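Local coordinates for cerato-platanin-like protein (PDB 3SUK) that is of unknown function but, as a secreted fungal cerato-platanin with a double-psi beta-barrel fold, probably acts outside the cell, at residues A[19-24]-A[36-41]; A[74-79]-A[100-105]. All blocks are in the same frame, centred on the assembly; numbering follows the deposited sequence.

Interaction 1 of 2, residues A[19-24]-A[36-41]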
loop_
_atom_site.group_PDB
_atom_site.type_symbol
_atom_site.label_atom_id
_atom_site.label_comp_id
_atom_site.label_asym_id
_atom_site.label_seq_id
_atom_site.Cartn_x
_atom_site.Cartn_y
_atom_site.Cartn_z
ATOM N N MET A 19 9.313 -9.160 4.803
ATOM C CA MET A 19 7.952 -9.092 5.322
ATOM C C MET A 19 7.934 -9.208 6.855
ATOM O O MET A 19 7.015 -8.875 7.473
ATOM C CB MET A 19 7.086 -10.142 4.631
ATOM C CG MET A 19 5.537 -9.942 4.819
ATOM S SD MET A 19 4.919 -8.333 4.112
ATOM C CE MET A 19 4.958 -8.754 2.354
ATOM N N ASN A 20 9.030 -9.715 7.423
ATOM C CA ASN A 20 9.202 -9.817 8.857
ATOM C C ASN A 20 9.431 -8.489 9.563
ATOM O O ASN A 20 9.394 -8.427 10.747
ATOM C CB ASN A 20 10.269 -10.853 9.206
ATOM C CG ASN A 20 9.806 -12.234 8.872
ATOM O OD1 ASN A 20 8.680 -12.584 9.082
ATOM N ND2 ASN A 20 10.679 -12.983 8.280
ATOM N N THR A 21 9.615 -7.439 8.782
ATOM C CA THR A 21 9.838 -6.081 9.286
ATOM C C THR A 21 8.548 -5.254 9.428
ATOM O O THR A 21 8.602 -4.160 9.899
ATOM C CB THR A 21 10.815 -5.235 8.391
ATOM O OG1 THR A 21 10.235 -5.003 7.108
ATOM C CG2 THR A 21 12.183 -5.902 8.204
ATOM N N VAL A 22 7.399 -5.821 9.055
ATOM C CA VAL A 22 6.128 -5.115 9.093
ATOM C C VAL A 22 5.142 -5.839 9.993
ATOM O O VAL A 22 5.401 -6.883 10.447
ATOM C CB VAL A 22 5.518 -4.893 7.655
ATOM C CG1 VAL A 22 6.448 -4.083 6.815
ATOM C CG2 VAL A 22 5.332 -6.246 6.963
ATOM N N ALA A 23 4.010 -5.224 10.245
ATOM C CA ALA A 23 3.015 -5.755 11.113
ATOM C C ALA A 23 2.489 -7.117 10.621
ATOM O O ALA A 23 2.178 -7.940 11.420
ATOM C CB ALA A 23 1.891 -4.781 11.234
ATOM N N CYS A 24 2.380 -7.266 9.309
ATOM C CA CYS A 24 1.832 -8.477 8.682
ATOM C C CYS A 24 2.894 -9.535 8.386
ATOM O O CYS A 24 3.011 -10.013 7.323
ATOM C CB CYS A 24 1.046 -8.143 7.407
ATOM S SG CYS A 24 -0.305 -6.885 7.696
ATOM N N PRO A 36 7.629 -13.504 1.195
ATOM C CA PRO A 36 8.753 -13.268 2.122
ATOM C C PRO A 36 9.398 -11.873 2.031
ATOM O O PRO A 36 9.943 -11.371 2.970
ATOM C CB PRO A 36 9.759 -14.398 1.795
ATOM C CG PRO A 36 9.013 -15.427 1.138
ATOM C CD PRO A 36 7.824 -14.725 0.403
ATOM N N THR A 37 9.309 -11.285 0.863
ATOM C CA THR A 37 9.861 -9.972 0.609
ATOM C C THR A 37 8.832 -9.003 -0.024
ATOM O O THR A 37 7.904 -9.422 -0.668
ATOM C CB THR A 37 11.051 -10.017 -0.377
ATOM O OG1 THR A 37 10.604 -10.502 -1.625
ATOM C CG2 THR A 37 12.226 -10.855 0.139
ATOM N N PHE A 38 9.101 -7.717 0.135
ATOM C CA PHE A 38 8.222 -6.688 -0.399
ATOM C C PHE A 38 8.091 -6.909 -1.913
ATOM O O PHE A 38 7.014 -6.864 -2.448
ATOM C CB PHE A 38 8.785 -5.286 -0.140
ATOM C CG PHE A 38 8.807 -4.869 1.300
ATOM C CD1 PHE A 38 8.127 -5.567 2.267
ATOM C CD2 PHE A 38 9.498 -3.751 1.658
ATOM C CE1 PHE A 38 8.162 -5.136 3.549
ATOM C CE2 PHE A 38 9.539 -3.328 2.917
ATOM C CZ PHE A 38 8.879 -4.020 3.884
ATOM N N GLY A 39 9.197 -7.211 -2.575
ATOM C CA GLY A 39 9.204 -7.370 -4.022
ATOM C C GLY A 39 8.392 -8.568 -4.522
ATOM O O GLY A 39 7.984 -8.606 -5.629
ATOM N N SER A 40 8.208 -9.563 -3.689
ATOM C CA SER A 40 7.356 -10.696 -3.996
ATOM C C SER A 40 5.828 -10.459 -3.986
ATOM O O SER A 40 5.083 -11.245 -4.491
ATOM C CB SER A 40 7.725 -11.901 -3.119
ATOM O OG SER A 40 7.238 -11.778 -1.813
ATOM N N VAL A 41 5.382 -9.386 -3.347
ATOM C CA VAL A 41 3.982 -9.091 -3.385
ATOM C C VAL A 41 3.632 -8.831 -4.872
ATOM O O VAL A 41 4.309 -8.116 -5.519
ATOM C CB VAL A 41 3.693 -7.860 -2.525
ATOM C CG1 VAL A 41 2.206 -7.578 -2.578
ATOM C CG2 VAL A 41 4.154 -8.116 -1.045
#
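Met19 reaches across to 36-41 at both ends, through its backbone N and through the methyl of its side chain. The N-H gives an almost straight hydrogen bond to the carbonyl O of Pro36 (N to O 2.9 Å, 176° at the hydrogen), arriving about 42° above the carbonyl plane. CB lies 3.5 Å from the same Pro36 O; CG, anti to the backbone N (chi1 -165°), leads the chain away from that carbonyl, and bends at chi2 and chi3 fold SD and CE round toward Val41. The terminal CE finally meets Val41 CG2 at 3.6 Å, the two side chains crossing at about a right angle, and lies 4.5 Å from Phe38 CD1. Beyond the two segments the side chain touches Ile83 of strand 74-83 and Ser32.

The Phe38 ring approaches Val22 and Thr21 with its far end: CZ is 3.8 Å from Val22 CG1 and 3.6 Å from Thr21 OG1, a hydroxyl hydrogen-bonded to the carbonyl of Ser18. Within 36-41, Ser40 OG donates to Thr37 O at 2.7 Å, in the carbonyl plane and on a lone pair, while Thr37 OG1 accepts from Ser40 N. This second bond makes Thr37 the start of an ST motif heading the 3-10 turn 38-40. Two short 3-10 turns are thus clasped within the long loop that joins strands 4-8 and 47-50 of the cerato-platanin fold.

Interaction 2 of 2, residues A[74-79]-A[100-105]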
loop_
_atom_site.group_PDB
_atom_site.type_symbol
_atom_site.label_atom_id
_atom_site.label_comp_id
_atom_site.label_asym_id
_atom_site.label_seq_id
_atom_site.Cartn_x
_atom_site.Cartn_y
_atom_site.Cartn_z
ATOM N N VAL A 74 -6.485 14.725 -14.818
ATOM C CA VAL A 74 -6.428 13.308 -15.165
ATOM C C VAL A 74 -6.618 12.506 -13.878
ATOM O O VAL A 74 -5.952 12.758 -12.911
ATOM C CB VAL A 74 -5.049 12.930 -15.801
ATOM C CG1 VAL A 74 -5.026 11.466 -16.211
ATOM C CG2 VAL A 74 -4.841 13.755 -17.027
ATOM N N THR A 75 -7.523 11.551 -13.890
ATOM C CA THR A 75 -7.714 10.643 -12.784
ATOM C C THR A 75 -6.919 9.373 -13.044
ATOM O O THR A 75 -7.023 8.763 -14.052
ATOM C CB THR A 75 -9.210 10.317 -12.568
ATOM O OG1 THR A 75 -9.917 11.525 -12.309
ATOM C CG2 THR A 75 -9.426 9.366 -11.396
ATOM N N ARG A 76 -6.118 9.034 -12.055
ATOM C CA ARG A 76 -5.197 7.904 -12.098
ATOM C C ARG A 76 -5.514 6.976 -10.926
ATOM O O ARG A 76 -5.730 7.409 -9.854
ATOM C CB ARG A 76 -3.738 8.402 -12.055
ATOM C CG ARG A 76 -3.431 9.392 -13.158
ATOM C CD ARG A 76 -1.951 9.841 -13.164
ATOM N NE ARG A 76 -1.652 10.733 -14.281
ATOM C CZ ARG A 76 -1.916 12.023 -14.302
ATOM N NH1 ARG A 76 -2.459 12.641 -13.273
ATOM N NH2 ARG A 76 -1.617 12.675 -15.371
ATOM N N SER A 77 -5.489 5.686 -11.196
ATOM C CA SER A 77 -5.810 4.655 -10.218
ATOM C C SER A 77 -4.797 3.506 -10.305
ATOM O O SER A 77 -4.416 3.119 -11.359
ATOM C CB SER A 77 -7.199 4.032 -10.382
ATOM O OG SER A 77 -8.265 4.971 -10.424
ATOM N N ILE A 78 -4.478 2.957 -9.143
ATOM C CA ILE A 78 -3.659 1.770 -8.989
ATOM C C ILE A 78 -4.325 0.828 -8.003
ATOM O O ILE A 78 -5.122 1.239 -7.204
ATOM C CB ILE A 78 -2.213 2.083 -8.491
ATOM C CG1 ILE A 78 -2.269 2.732 -7.100
ATOM C CG2 ILE A 78 -1.478 2.944 -9.486
ATOM C CD1 ILE A 78 -0.893 2.888 -6.427
ATOM N N ASN A 79 -3.968 -0.432 -8.131
ATOM C CA ASN A 79 -4.293 -1.433 -7.160
ATOM C C ASN A 79 -3.089 -1.736 -6.261
ATOM O O ASN A 79 -2.000 -1.882 -6.708
ATOM C CB ASN A 79 -4.763 -2.713 -7.854
ATOM C CG ASN A 79 -6.005 -2.498 -8.734
ATOM O OD1 ASN A 79 -6.825 -1.686 -8.482
ATOM N ND2 ASN A 79 -6.040 -3.206 -9.804
ATOM N N LEU A 100 0.571 7.290 -9.094
ATOM C CA LEU A 100 -0.709 7.864 -8.759
ATOM C C LEU A 100 -0.797 9.301 -9.142
ATOM O O LEU A 100 -1.856 9.790 -9.339
ATOM C CB LEU A 100 -0.984 7.679 -7.277
ATOM C CG LEU A 100 -2.391 7.790 -6.775
ATOM C CD1 LEU A 100 -3.340 6.819 -7.498
ATOM C CD2 LEU A 100 -2.399 7.464 -5.323
ATOM N N THR A 101 0.334 9.995 -9.166
ATOM C CA THR A 101 0.391 11.435 -9.302
ATOM C C THR A 101 1.181 11.933 -10.537
ATOM O O THR A 101 1.458 13.071 -10.605
ATOM C CB THR A 101 1.024 12.108 -8.043
ATOM O OG1 THR A 101 2.369 11.645 -7.894
ATOM C CG2 THR A 101 0.283 11.803 -6.803
ATOM N N ASN A 102 1.453 11.056 -11.489
ATOM C CA ASN A 102 2.263 11.348 -12.664
ATOM C C ASN A 102 3.649 11.877 -12.300
ATOM O O ASN A 102 4.118 12.757 -12.901
ATOM C CB ASN A 102 1.539 12.317 -13.643
ATOM C CG ASN A 102 2.173 12.363 -15.014
ATOM O OD1 ASN A 102 2.524 11.368 -15.577
ATOM N ND2 ASN A 102 2.247 13.538 -15.557
ATOM N N GLY A 103 4.264 11.271 -11.283
ATOM C CA GLY A 103 5.607 11.655 -10.887
ATOM C C GLY A 103 5.744 12.851 -9.998
ATOM O O GLY A 103 6.725 13.553 -10.120
ATOM N N ASN A 104 4.754 13.104 -9.144
ATOM C CA ASN A 104 4.714 14.224 -8.248
ATOM C C ASN A 104 4.684 13.895 -6.745
ATOM O O ASN A 104 4.233 14.649 -5.952
ATOM C CB ASN A 104 3.557 15.150 -8.653
ATOM C CG ASN A 104 3.836 15.886 -9.951
ATOM O OD1 ASN A 104 4.454 16.930 -9.949
ATOM N ND2 ASN A 104 3.353 15.345 -11.022
ATOM N N ALA A 105 5.178 12.705 -6.403
ATOM C CA ALA A 105 5.087 12.250 -5.022
ATOM C C ALA A 105 5.833 13.108 -4.032
ATOM O O ALA A 105 5.305 13.529 -3.057
ATOM C CB ALA A 105 5.609 10.815 -4.930
HETATM O O HOH W 1 -3.454 11.709 -10.761
HETATM O O HOH W 2 0.292 9.357 -15.699
#
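Arg76 NH1 is gripped by a water and by the carbonyl of Phe71, and the water probably ties it to the end of the helix opposite. That water lies at the guanidinium edge, in its plane, 2.9 Å from NH1, and probably donates to Leu100 O. A second water serves NE: it accepts from Arg76 NE at 2.8 Å and donates to Asn102 OD1 at 3.0 Å. With its edge so held, the guanidinium lies flat between two residues. Asn102 CB sits over the centre of one face, 3.5 Å from Arg76 CZ, and the Asn102 amide is stacked nearly parallel to the guanidinium, the planes 5° apart. Val74 CB lies over the opposite face, toward its rim. The arginine chain is extended from CG to NE, which carries the charged group past Leu100 O to Asn102.

Toward Ile78 the contact is apolar, Leu100 CD1 lying 4.2 Å from Ile78 CG1; the same methyl packs on a carbonyl, 3.4 Å from Arg76 O. Asn102, with positive phi, closes a Schellman motif at the helix end. Just beyond, Asn104 ND2 returns to Thr101 O (3.0 Å, 164° at the hydrogen), bracing the turn that leads into helix 105-108. The end of helix 94-101 therefore packs against strand 74-83, with Leu100 also resting on Ile67 and Phe69 of the paired strand 64-71 and on Val113 of strand 110-118.

Overall arrangement
Interactions 1 and 2 lie on opposite sides of the chain's centre, their own centres 24 Å apart and their nearest atoms still about 8 Å from each other. What connects them is strand 74-83. Its first half supplies 74-79 to interaction 2, while farther along Val81 and Ile83 touch Val41, Met19 and Phe38 of interaction 1. One long strand of the barrel therefore carries a loop cluster toward one end and a helix terminus toward the other. In sequence the two follow in series, 19-24 with 36-41 closing before 74-79 with 100-105 opens. Within segment 19-24, Cys24 is tied to Cys61 by a disulfide, whereas interaction 2 includes two water bridges.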